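Local atomic coordinates of RegF protein (Neisseria gonorrhoeae, PDB entry 4HOJ), a protein that binds glutathione and calcium ions and, as a homologue of glutathione transferases named stringent starvation protein A, probably has a regulatory role. Residues His16-Glu24 / Arg187-Glu198; Leu81-Gly92 / Leu145-Asp153. All blocks are in the same frame, centred on the assembly; numbering follows the deposited sequence.

Contact 1 of 2, residues His16-Glu24 / Arg187-Glu198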
loop_
_atom_site.group_PDB
_atom_site.type_symbol
_atom_site.label_atom_id
_atom_site.label_comp_id
_atom_site.label_asym_id
_atom_site.label_seq_id
_atom_site.Cartn_x
_atom_site.Cartn_y
_atom_site.Cartn_z
ATOM N N HIS A 16 4.480 -6.742 15.619
ATOM C CA HIS A 16 5.903 -6.959 15.804
ATOM C C HIS A 16 6.702 -5.980 14.910
ATOM O O HIS A 16 7.696 -5.380 15.347
ATOM C CB HIS A 16 6.177 -8.420 15.493
ATOM C CG HIS A 16 7.548 -8.883 15.849
ATOM N ND1 HIS A 16 7.928 -10.175 15.603
ATOM C CD2 HIS A 16 8.644 -8.229 16.348
ATOM C CE1 HIS A 16 9.190 -10.335 15.995
ATOM N NE2 HIS A 16 9.655 -9.165 16.442
ATOM N N ARG A 17 6.218 -5.731 13.678
ATOM C CA ARG A 17 6.931 -4.800 12.792
ATOM C C ARG A 17 7.002 -3.441 13.456
ATOM O O ARG A 17 8.059 -2.779 13.441
ATOM C CB ARG A 17 6.197 -4.582 11.442
ATOM C CG ARG A 17 6.045 -5.766 10.571
ATOM C CD ARG A 17 5.174 -5.369 9.371
ATOM N NE ARG A 17 5.265 -6.341 8.277
ATOM C CZ ARG A 17 4.438 -6.298 7.227
ATOM N NH1 ARG A 17 3.357 -5.490 7.212
ATOM N NH2 ARG A 17 4.683 -7.145 6.247
ATOM N N CYS A 18 5.872 -2.988 14.020
ATOM C CA CYS A 18 5.819 -1.636 14.602
ATOM C C CYS A 18 6.642 -1.557 15.881
ATOM O O CYS A 18 7.352 -0.572 16.104
ATOM C CB CYS A 18 4.371 -1.252 14.879
ATOM S SG CYS A 18 3.321 -1.260 13.405
ATOM N N ARG A 19 6.638 -2.596 16.714
ATOM C CA ARG A 19 7.495 -2.649 17.892
ATOM C C ARG A 19 8.953 -2.565 17.488
ATOM O O ARG A 19 9.727 -1.834 18.116
ATOM C CB ARG A 19 7.160 -3.906 18.737
ATOM C CG ARG A 19 5.819 -3.768 19.470
ATOM C CD ARG A 19 5.563 -5.017 20.313
ATOM N NE ARG A 19 4.762 -6.038 19.637
ATOM C CZ ARG A 19 5.196 -7.240 19.232
ATOM N NH1 ARG A 19 4.300 -8.176 18.837
ATOM N NH2 ARG A 19 6.467 -7.548 19.270
ATOM N N PHE A 20 9.315 -3.268 16.414
ATOM C CA PHE A 20 10.697 -3.231 15.944
ATOM C C PHE A 20 11.099 -1.786 15.555
ATOM O O PHE A 20 12.141 -1.280 15.985
ATOM C CB PHE A 20 10.793 -4.235 14.806
ATOM C CG PHE A 20 12.197 -4.516 14.303
ATOM C CD1 PHE A 20 13.347 -4.040 14.915
ATOM C CD2 PHE A 20 12.316 -5.310 13.151
ATOM C CE1 PHE A 20 14.619 -4.373 14.384
ATOM C CE2 PHE A 20 13.544 -5.648 12.618
ATOM C CZ PHE A 20 14.720 -5.161 13.224
ATOM N N VAL A 21 10.255 -1.097 14.768
ATOM C CA VAL A 21 10.556 0.279 14.415
ATOM C C VAL A 21 10.671 1.150 15.640
ATOM O O VAL A 21 11.590 1.971 15.721
ATOM C CB VAL A 21 9.513 0.883 13.416
ATOM C CG1 VAL A 21 9.802 2.388 13.183
ATOM C CG2 VAL A 21 9.544 0.173 12.091
ATOM N N LEU A 22 9.751 1.023 16.589
ATOM C CA LEU A 22 9.764 1.898 17.756
ATOM C C LEU A 22 11.037 1.752 18.541
ATOM O O LEU A 22 11.630 2.751 18.948
ATOM C CB LEU A 22 8.505 1.675 18.607
ATOM C CG LEU A 22 7.238 2.240 17.960
ATOM C CD1 LEU A 22 6.018 1.595 18.608
ATOM C CD2 LEU A 22 7.201 3.746 18.098
ATOM N N TYR A 23 11.507 0.518 18.732
ATOM C CA TYR A 23 12.767 0.336 19.433
ATOM C C TYR A 23 13.986 0.747 18.626
ATOM O O TYR A 23 14.966 1.217 19.211
ATOM C CB TYR A 23 12.871 -1.094 19.955
ATOM C CG TYR A 23 12.039 -1.331 21.209
ATOM C CD1 TYR A 23 12.462 -0.800 22.412
ATOM C CD2 TYR A 23 10.852 -2.042 21.179
ATOM C CE1 TYR A 23 11.732 -1.001 23.554
ATOM C CE2 TYR A 23 10.101 -2.253 22.332
ATOM C CZ TYR A 23 10.562 -1.708 23.505
ATOM O OH TYR A 23 9.885 -1.866 24.700
ATOM N N GLU A 24 13.901 0.676 17.289
ATOM C CA GLU A 24 15.027 1.193 16.495
ATOM C C GLU A 24 15.134 2.709 16.649
ATOM O O GLU A 24 16.235 3.228 16.647
ATOM C CB GLU A 24 14.861 0.853 14.976
ATOM C CG GLU A 24 15.123 -0.610 14.592
ATOM C CD GLU A 24 16.605 -0.939 14.533
ATOM O OE1 GLU A 24 17.416 -0.006 14.262
ATOM O OE2 GLU A 24 16.985 -2.087 14.749
ATOM N N ARG A 187 20.055 -7.755 16.026
ATOM C CA ARG A 187 20.026 -6.322 16.284
ATOM C C ARG A 187 19.399 -6.070 17.671
ATOM O O ARG A 187 18.375 -6.651 18.036
ATOM C CB ARG A 187 19.211 -5.575 15.233
ATOM C CG ARG A 187 19.802 -5.645 13.823
ATOM C CD ARG A 187 18.976 -4.854 12.800
ATOM N NE ARG A 187 18.927 -3.404 13.088
ATOM C CZ ARG A 187 19.811 -2.548 12.601
ATOM N NH1 ARG A 187 20.815 -2.981 11.864
ATOM N NH2 ARG A 187 19.705 -1.272 12.906
ATOM N N GLU A 188 20.014 -5.185 18.436
ATOM C CA GLU A 188 19.560 -4.863 19.767
ATOM C C GLU A 188 18.064 -4.541 19.794
ATOM O O GLU A 188 17.341 -5.004 20.659
ATOM C CB GLU A 188 20.376 -3.659 20.282
ATOM C CG GLU A 188 20.042 -3.232 21.662
ATOM C CD GLU A 188 20.955 -2.118 22.151
ATOM O OE1 GLU A 188 20.831 -0.982 21.650
ATOM O OE2 GLU A 188 21.810 -2.375 23.016
ATOM N N ALA A 189 17.584 -3.765 18.828
ATOM C CA ALA A 189 16.173 -3.334 18.861
ATOM C C ALA A 189 15.263 -4.460 18.460
ATOM O O ALA A 189 14.101 -4.480 18.857
ATOM C CB ALA A 189 15.937 -2.130 17.946
ATOM N N PHE A 190 15.781 -5.408 17.682
ATOM C CA PHE A 190 14.953 -6.554 17.367
ATOM C C PHE A 190 14.678 -7.335 18.650
ATOM O O PHE A 190 13.520 -7.700 18.925
ATOM C CB PHE A 190 15.604 -7.442 16.295
ATOM C CG PHE A 190 14.750 -8.623 15.956
ATOM C CD1 PHE A 190 14.861 -9.786 16.714
ATOM C CD2 PHE A 190 13.795 -8.556 14.936
ATOM C CE1 PHE A 190 14.000 -10.868 16.452
ATOM C CE2 PHE A 190 12.939 -9.627 14.673
ATOM C CZ PHE A 190 13.052 -10.798 15.440
ATOM N N ILE A 191 15.726 -7.632 19.377
ATOM C CA ILE A 191 15.546 -8.339 20.638
ATOM C C ILE A 191 14.658 -7.595 21.635
ATOM O O ILE A 191 13.765 -8.212 22.254
ATOM C CB ILE A 191 16.878 -8.662 21.258
ATOM C CG1 ILE A 191 17.639 -9.614 20.344
ATOM C CG2 ILE A 191 16.711 -9.296 22.645
ATOM C CD1 ILE A 191 19.131 -9.501 20.530
ATOM N N GLU A 192 14.854 -6.267 21.745
ATOM C CA GLU A 192 13.986 -5.464 22.610
ATOM C C GLU A 192 12.525 -5.535 22.231
ATOM O O GLU A 192 11.641 -5.509 23.077
ATOM C CB GLU A 192 14.363 -3.987 22.569
ATOM C CG GLU A 192 15.685 -3.615 23.210
ATOM C CD GLU A 192 15.987 -2.131 23.021
ATOM O OE1 GLU A 192 16.045 -1.625 21.876
ATOM O OE2 GLU A 192 16.188 -1.447 24.034
ATOM N N ALA A 193 12.247 -5.583 20.933
ATOM C CA ALA A 193 10.893 -5.599 20.434
ATOM C C ALA A 193 10.126 -6.881 20.622
ATOM O O ALA A 193 8.873 -6.878 20.594
ATOM C CB ALA A 193 10.898 -5.253 18.968
ATOM N N LEU A 194 10.827 -8.001 20.860
ATOM C CA LEU A 194 10.144 -9.295 21.040
ATOM C C LEU A 194 9.345 -9.291 22.327
ATOM O O LEU A 194 9.842 -8.885 23.393
ATOM C CB LEU A 194 11.190 -10.416 21.142
ATOM C CG LEU A 194 11.945 -10.746 19.835
ATOM C CD1 LEU A 194 13.129 -11.651 20.178
ATOM C CD2 LEU A 194 11.032 -11.428 18.839
ATOM N N THR A 195 8.121 -9.786 22.251
ATOM C CA THR A 195 7.411 -10.071 23.480
ATOM C C THR A 195 7.895 -11.433 24.092
ATOM O O THR A 195 8.521 -12.246 23.390
ATOM C CB THR A 195 5.890 -10.145 23.214
ATOM O OG1 THR A 195 5.608 -11.354 22.511
ATOM C CG2 THR A 195 5.351 -8.959 22.427
ATOM N N PRO A 196 7.548 -11.717 25.363
ATOM C CA PRO A 196 7.882 -13.044 25.894
ATOM C C PRO A 196 7.272 -14.180 25.117
ATOM O O PRO A 196 7.889 -15.216 24.946
ATOM C CB PRO A 196 7.350 -13.014 27.334
ATOM C CG PRO A 196 7.230 -11.625 27.663
ATOM C CD PRO A 196 6.962 -10.844 26.395
ATOM N N ALA A 197 6.073 -13.936 24.544
ATOM C CA ALA A 197 5.445 -14.978 23.743
ATOM C C ALA A 197 6.233 -15.202 22.459
ATOM O O ALA A 197 6.432 -16.317 22.050
ATOM C CB ALA A 197 3.982 -14.568 23.435
ATOM N N GLU A 198 6.733 -14.119 21.848
ATOM C CA GLU A 198 7.497 -14.296 20.600
ATOM C C GLU A 198 8.860 -14.922 20.876
ATOM O O GLU A 198 9.346 -15.721 20.035
ATOM C CB GLU A 198 7.651 -12.933 19.911
ATOM C CG GLU A 198 6.351 -12.468 19.219
ATOM C CD GLU A 198 6.357 -11.010 18.912
ATOM O OE1 GLU A 198 7.160 -10.213 19.487
ATOM O OE2 GLU A 198 5.528 -10.603 18.055
HETATM O O HOH W 1 11.787 -7.759 17.096
HETATM O O HOH W 2 15.465 1.173 21.908
HETATM O O HOH W 3 18.998 -2.181 16.717
#

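Contact 2 of 2, residues Leu81-Gly92 / Leu145-Asp153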
loop_
_atom_site.group_PDB
_atom_site.type_symbol
_atom_site.label_atom_id
_atom_site.label_comp_id
_atom_site.label_asym_id
_atom_site.label_seq_id
_atom_site.Cartn_x
_atom_site.Cartn_y
_atom_site.Cartn_z
ATOM N N LEU A 81 15.160 5.149 8.440
ATOM C CA LEU A 81 14.966 3.763 8.099
ATOM C C LEU A 81 14.697 3.595 6.614
ATOM O O LEU A 81 14.465 2.530 6.152
ATOM C CB LEU A 81 13.891 3.086 9.000
ATOM C CG LEU A 81 14.364 2.917 10.445
ATOM C CD1 LEU A 81 13.277 2.301 11.309
ATOM C CD2 LEU A 81 15.631 2.080 10.453
ATOM N N MET A 82 14.801 4.668 5.833
ATOM C CA MET A 82 14.725 4.549 4.383
ATOM C C MET A 82 15.913 5.246 3.739
ATOM O O MET A 82 16.423 6.219 4.267
ATOM C CB MET A 82 13.420 5.162 3.854
ATOM C CG MET A 82 12.109 4.550 4.379
ATOM S SD MET A 82 11.659 3.003 3.555
ATOM C CE MET A 82 10.247 3.556 2.501
ATOM N N PRO A 83 16.312 4.818 2.520
ATOM C CA PRO A 83 17.308 5.583 1.737
ATOM C C PRO A 83 16.787 6.965 1.404
ATOM O O PRO A 83 15.582 7.169 1.450
ATOM C CB PRO A 83 17.462 4.756 0.466
ATOM C CG PRO A 83 16.276 3.805 0.451
ATOM C CD PRO A 83 15.919 3.564 1.855
ATOM N N GLY A 84 17.666 7.913 1.103
ATOM C CA GLY A 84 17.228 9.224 0.649
ATOM C C GLY A 84 16.876 9.286 -0.819
ATOM O O GLY A 84 16.160 10.192 -1.278
ATOM N N ASP A 85 17.409 8.351 -1.587
ATOM C CA ASP A 85 17.339 8.467 -3.035
ATOM C C ASP A 85 15.921 8.089 -3.504
ATOM O O ASP A 85 15.475 6.983 -3.214
ATOM C CB ASP A 85 18.364 7.522 -3.639
ATOM C CG ASP A 85 18.215 7.382 -5.130
ATOM O OD1 ASP A 85 17.934 8.394 -5.812
ATOM O OD2 ASP A 85 18.391 6.248 -5.610
ATOM N N PRO A 86 15.223 8.993 -4.215
ATOM C CA PRO A 86 13.866 8.613 -4.657
ATOM C C PRO A 86 13.820 7.297 -5.420
ATOM O O PRO A 86 12.823 6.548 -5.328
ATOM C CB PRO A 86 13.447 9.771 -5.557
ATOM C CG PRO A 86 14.261 10.930 -5.041
ATOM C CD PRO A 86 15.559 10.382 -4.580
ATOM N N VAL A 87 14.886 6.943 -6.117
ATOM C CA VAL A 87 14.913 5.680 -6.860
ATOM C C VAL A 87 14.891 4.476 -5.923
ATOM O O VAL A 87 14.066 3.560 -6.073
ATOM C CB VAL A 87 16.138 5.633 -7.832
ATOM C CG1 VAL A 87 16.283 4.248 -8.426
ATOM C CG2 VAL A 87 15.983 6.683 -8.915
ATOM N N MET A 88 15.786 4.460 -4.941
ATOM C CA MET A 88 15.795 3.376 -3.996
ATOM C C MET A 88 14.535 3.343 -3.142
ATOM O O MET A 88 14.063 2.248 -2.783
ATOM C CB MET A 88 17.064 3.370 -3.137
ATOM C CG MET A 88 17.299 1.993 -2.422
ATOM S SD MET A 88 17.407 0.496 -3.485
ATOM C CE MET A 88 18.113 1.195 -4.984
ATOM N N ARG A 89 13.959 4.513 -2.855
ATOM C CA ARG A 89 12.725 4.541 -2.075
ATOM C C ARG A 89 11.613 3.955 -2.873
ATOM O O ARG A 89 10.794 3.231 -2.323
ATOM C CB ARG A 89 12.362 5.963 -1.670
ATOM C CG ARG A 89 13.365 6.494 -0.627
ATOM C CD ARG A 89 13.441 8.019 -0.609
ATOM N NE ARG A 89 12.196 8.599 -0.151
ATOM C CZ ARG A 89 11.786 8.637 1.116
ATOM N NH1 ARG A 89 12.584 8.174 2.071
ATOM N NH2 ARG A 89 10.589 9.155 1.440
ATOM N N GLY A 90 11.550 4.243 -4.168
ATOM C CA GLY A 90 10.490 3.662 -4.990
ATOM C C GLY A 90 10.641 2.187 -5.137
ATOM O O GLY A 90 9.654 1.438 -4.986
ATOM N N ARG A 91 11.866 1.724 -5.396
ATOM C CA ARG A 91 12.103 0.297 -5.475
ATOM C C ARG A 91 11.687 -0.361 -4.153
ATOM O O ARG A 91 11.080 -1.436 -4.160
ATOM C CB ARG A 91 13.587 -0.025 -5.735
ATOM C CG ARG A 91 13.981 0.190 -7.146
ATOM C CD ARG A 91 15.353 -0.465 -7.460
ATOM N NE ARG A 91 15.720 -0.240 -8.850
ATOM C CZ ARG A 91 16.772 0.471 -9.220
ATOM N NH1 ARG A 91 17.559 0.988 -8.280
ATOM N NH2 ARG A 91 17.050 0.639 -10.507
ATOM N N GLY A 92 12.046 0.234 -3.009
ATOM C CA GLY A 92 11.702 -0.351 -1.721
ATOM C C GLY A 92 10.229 -0.371 -1.467
ATOM O O GLY A 92 9.714 -1.358 -0.971
ATOM N N LEU A 145 17.670 -4.092 0.660
ATOM C CA LEU A 145 17.842 -3.054 -0.361
ATOM C C LEU A 145 19.295 -2.759 -0.698
ATOM O O LEU A 145 19.595 -1.933 -1.578
ATOM C CB LEU A 145 17.179 -1.747 0.055
ATOM C CG LEU A 145 15.660 -1.833 0.232
ATOM C CD1 LEU A 145 15.148 -0.417 0.409
ATOM C CD2 LEU A 145 15.007 -2.503 -0.973
ATOM N N GLY A 146 20.221 -3.418 -0.030
ATOM C CA GLY A 146 21.615 -3.082 -0.263
ATOM C C GLY A 146 22.424 -3.189 1.002
ATOM O O GLY A 146 22.147 -4.017 1.867
ATOM N N GLU A 147 23.433 -2.354 1.150
ATOM C CA GLU A 147 24.300 -2.574 2.290
ATOM C C GLU A 147 23.766 -1.886 3.547
ATOM O O GLU A 147 24.345 -2.047 4.610
ATOM C CB GLU A 147 25.735 -2.174 1.956
ATOM C CG GLU A 147 25.805 -0.807 1.459
ATOM C CD GLU A 147 27.229 -0.364 0.967
ATOM O OE1 GLU A 147 28.107 -1.170 0.494
ATOM O OE2 GLU A 147 27.470 0.850 1.090
ATOM N N ASP A 148 22.635 -1.181 3.445
ATOM C CA ASP A 148 22.038 -0.503 4.605
ATOM C C ASP A 148 20.693 -1.097 5.068
ATOM O O ASP A 148 19.777 -1.298 4.287
ATOM C CB ASP A 148 21.854 0.985 4.343
ATOM C CG ASP A 148 23.152 1.655 3.991
ATOM O OD1 ASP A 148 24.035 1.671 4.848
ATOM O OD2 ASP A 148 23.284 2.100 2.842
ATOM N N PHE A 149 20.595 -1.332 6.367
ATOM C CA PHE A 149 19.350 -1.770 7.013
ATOM C C PHE A 149 18.255 -0.778 6.734
ATOM O O PHE A 149 18.473 0.424 6.801
ATOM C CB PHE A 149 19.610 -1.826 8.519
ATOM C CG PHE A 149 18.391 -2.185 9.338
ATOM C CD1 PHE A 149 17.933 -3.480 9.366
ATOM C CD2 PHE A 149 17.707 -1.211 10.082
ATOM C CE1 PHE A 149 16.819 -3.812 10.158
ATOM C CE2 PHE A 149 16.605 -1.531 10.873
ATOM C CZ PHE A 149 16.146 -2.831 10.897
ATOM N N SER A 150 17.041 -1.270 6.470
ATOM C CA SER A 150 15.930 -0.374 6.141
ATOM C C SER A 150 14.609 -0.884 6.625
ATOM O O SER A 150 14.507 -2.011 7.149
ATOM C CB SER A 150 15.761 -0.113 4.617
ATOM O OG SER A 150 15.270 -1.280 3.980
ATOM N N MET A 151 13.589 -0.057 6.408
ATOM C CA MET A 151 12.210 -0.423 6.781
ATOM C C MET A 151 11.752 -1.683 6.051
ATOM O O MET A 151 10.867 -2.403 6.492
ATOM C CB MET A 151 11.300 0.724 6.352
ATOM C CG MET A 151 9.929 0.457 6.852
ATOM S SD MET A 151 9.965 0.730 8.616
ATOM C CE MET A 151 9.826 2.516 8.629
ATOM N N ILE A 152 12.362 -1.957 4.910
ATOM C CA ILE A 152 12.016 -3.163 4.194
ATOM C C ILE A 152 12.418 -4.433 4.965
ATOM O O ILE A 152 11.687 -5.428 5.052
ATOM C CB ILE A 152 12.506 -3.128 2.706
ATOM C CG1 ILE A 152 12.321 -1.751 2.021
ATOM C CG2 ILE A 152 11.789 -4.230 1.932
ATOM C CD1 ILE A 152 11.095 -0.959 2.234
ATOM N N ASP A 153 13.594 -4.374 5.575
ATOM C CA ASP A 153 14.016 -5.428 6.503
ATOM C C ASP A 153 13.087 -5.547 7.716
ATOM O O ASP A 153 12.702 -6.634 8.147
ATOM C CB ASP A 153 15.436 -5.152 6.989
ATOM C CG ASP A 153 16.420 -5.007 5.823
ATOM O OD1 ASP A 153 16.685 -6.029 5.149
ATOM O OD2 ASP A 153 16.916 -3.905 5.598
#

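Contact 1 of 2, residues His16-Glu24 / Arg187-Glu198
R19 reaches from helix 16-24 to the far end of 187-198, and most of its side chain has a neighbour there. CB lies 4.0 Å from A193 CB, CD runs beside the A193 carbonyl oxygen, and a bend at chi3 (-94°) then swings the guanidinium toward E198. NH1 and NH2 grip the carboxylate end-on: NH1 to E198 OE2 is nearly straight but comes from above the carboxylate plane, whereas NH2 meets E198 OE1 on the syn side at 2.8 Å. NH2 also donates to A193 O, a bond tilted from the carbonyl plane. T195 CG2 sits over one guanidinium face and H16 CA over the other, while NE and NH1 bond S8 OG and G9 O, so the orientation of the group is fixed from both faces and along its edge. The R19 side chain is about 5 Å from that of C12, which binds glutathione covalently. In the capping box of T195 and E198, E198 N donates to T195 OG1, which also bonds I10 O, and T195 N to E198 OE1. R162 bonds both E198 OE2 and H16 ND1; the H16 ring lies with one face against the carboxylate.

H16, F20 and F190 make an aromatic cluster: the edge of F190 points at the face of F20, planes 87° apart. A water joins H16 NE2 to F190 O. E192 CB makes a CH-pi contact with the face of Y23. R187 holds E24 side-on, NE to OE2 at 2.9 Å and NH2 to OE1 at 2.9 Å.

The axes of 16-24 and 188-193 cross at 129° and approach to 8.1 Å, with the small side chains of A189 and A193 at the crossing: A189 CB is 3.8 Å from Y23 CB. Helix 13-25 of the thioredoxin-like domain thus carries 188-193 on one flank, while its other sides meet strand 5-8 and helices 65-75 and 151-161.

Contact 2 of 2, residues Leu81-Gly92 / Leu145-Asp153
A single backbone bond joins the segments: M151 N donates to L81 O at 2.7 Å, in the carbonyl plane though bent to 147°. The same carbonyl oxygen presses on S150, 3.3 Å from its CA, so the backbone at L81 lies directly against the start of helix 151-161.

That start is a capping box. S150 OG accepts from I152 N, and S150 N donates to D153 OD2 at 2.8 Å, on the anti lone pair. Such a box opening the helix in the core of the all-helical domain is the N-capping box familiar from the glutathione transferase fold. D153 OD1 is itself held by Y180 OH and I144 N. The other helix, 86-102, is capped by D85, whose OD2 takes M88 N; R89 NH1 bonds P83 O almost straight (173°), bracing the turn before it.

The remaining contacts are apolar. L81 CD2 lies 3.8 Å from F149 CE2, the two side chains running alongside each other in the same sense. M82, bent at chi2 (-79°) and chi3, brings SD back to M151 CB at 3.6 Å. M88 and L145 run antiparallel alongside one another, M88 SD 4.2 Å from L145 CB. At G92 the bare backbone lets L145 CD2 come to 4.0 Å from CA, and I152 CD1 to 3.5 Å from the G92 oxygen. Helix 86-102 also faces the dimer partner, R89 and R91 forming salt bridges with E74 and D59 of the second subunit.

From the N terminus the chain first lays down helix 13-25 in the thioredoxin-like domain, and contact 1 closes its long loop only when 187-198 returns, 163 residues later. Contact 2 is nested inside that loop: 81-92 follows helix 65-75 and leads into the helical domain, and 145-153 comes back to it 53 residues on. Their centres are about 20 Å apart, yet the two contacts touch. F149 is the main bridge, lying against F20, E24 and R187, the last by a cation-pi interaction, while V21 meets M151. Contact 1 ties the C-terminal helices 188-193 and 196-199 to the thioredoxin-like domain; contact 2 ties the interdomain connection to helix 151-161.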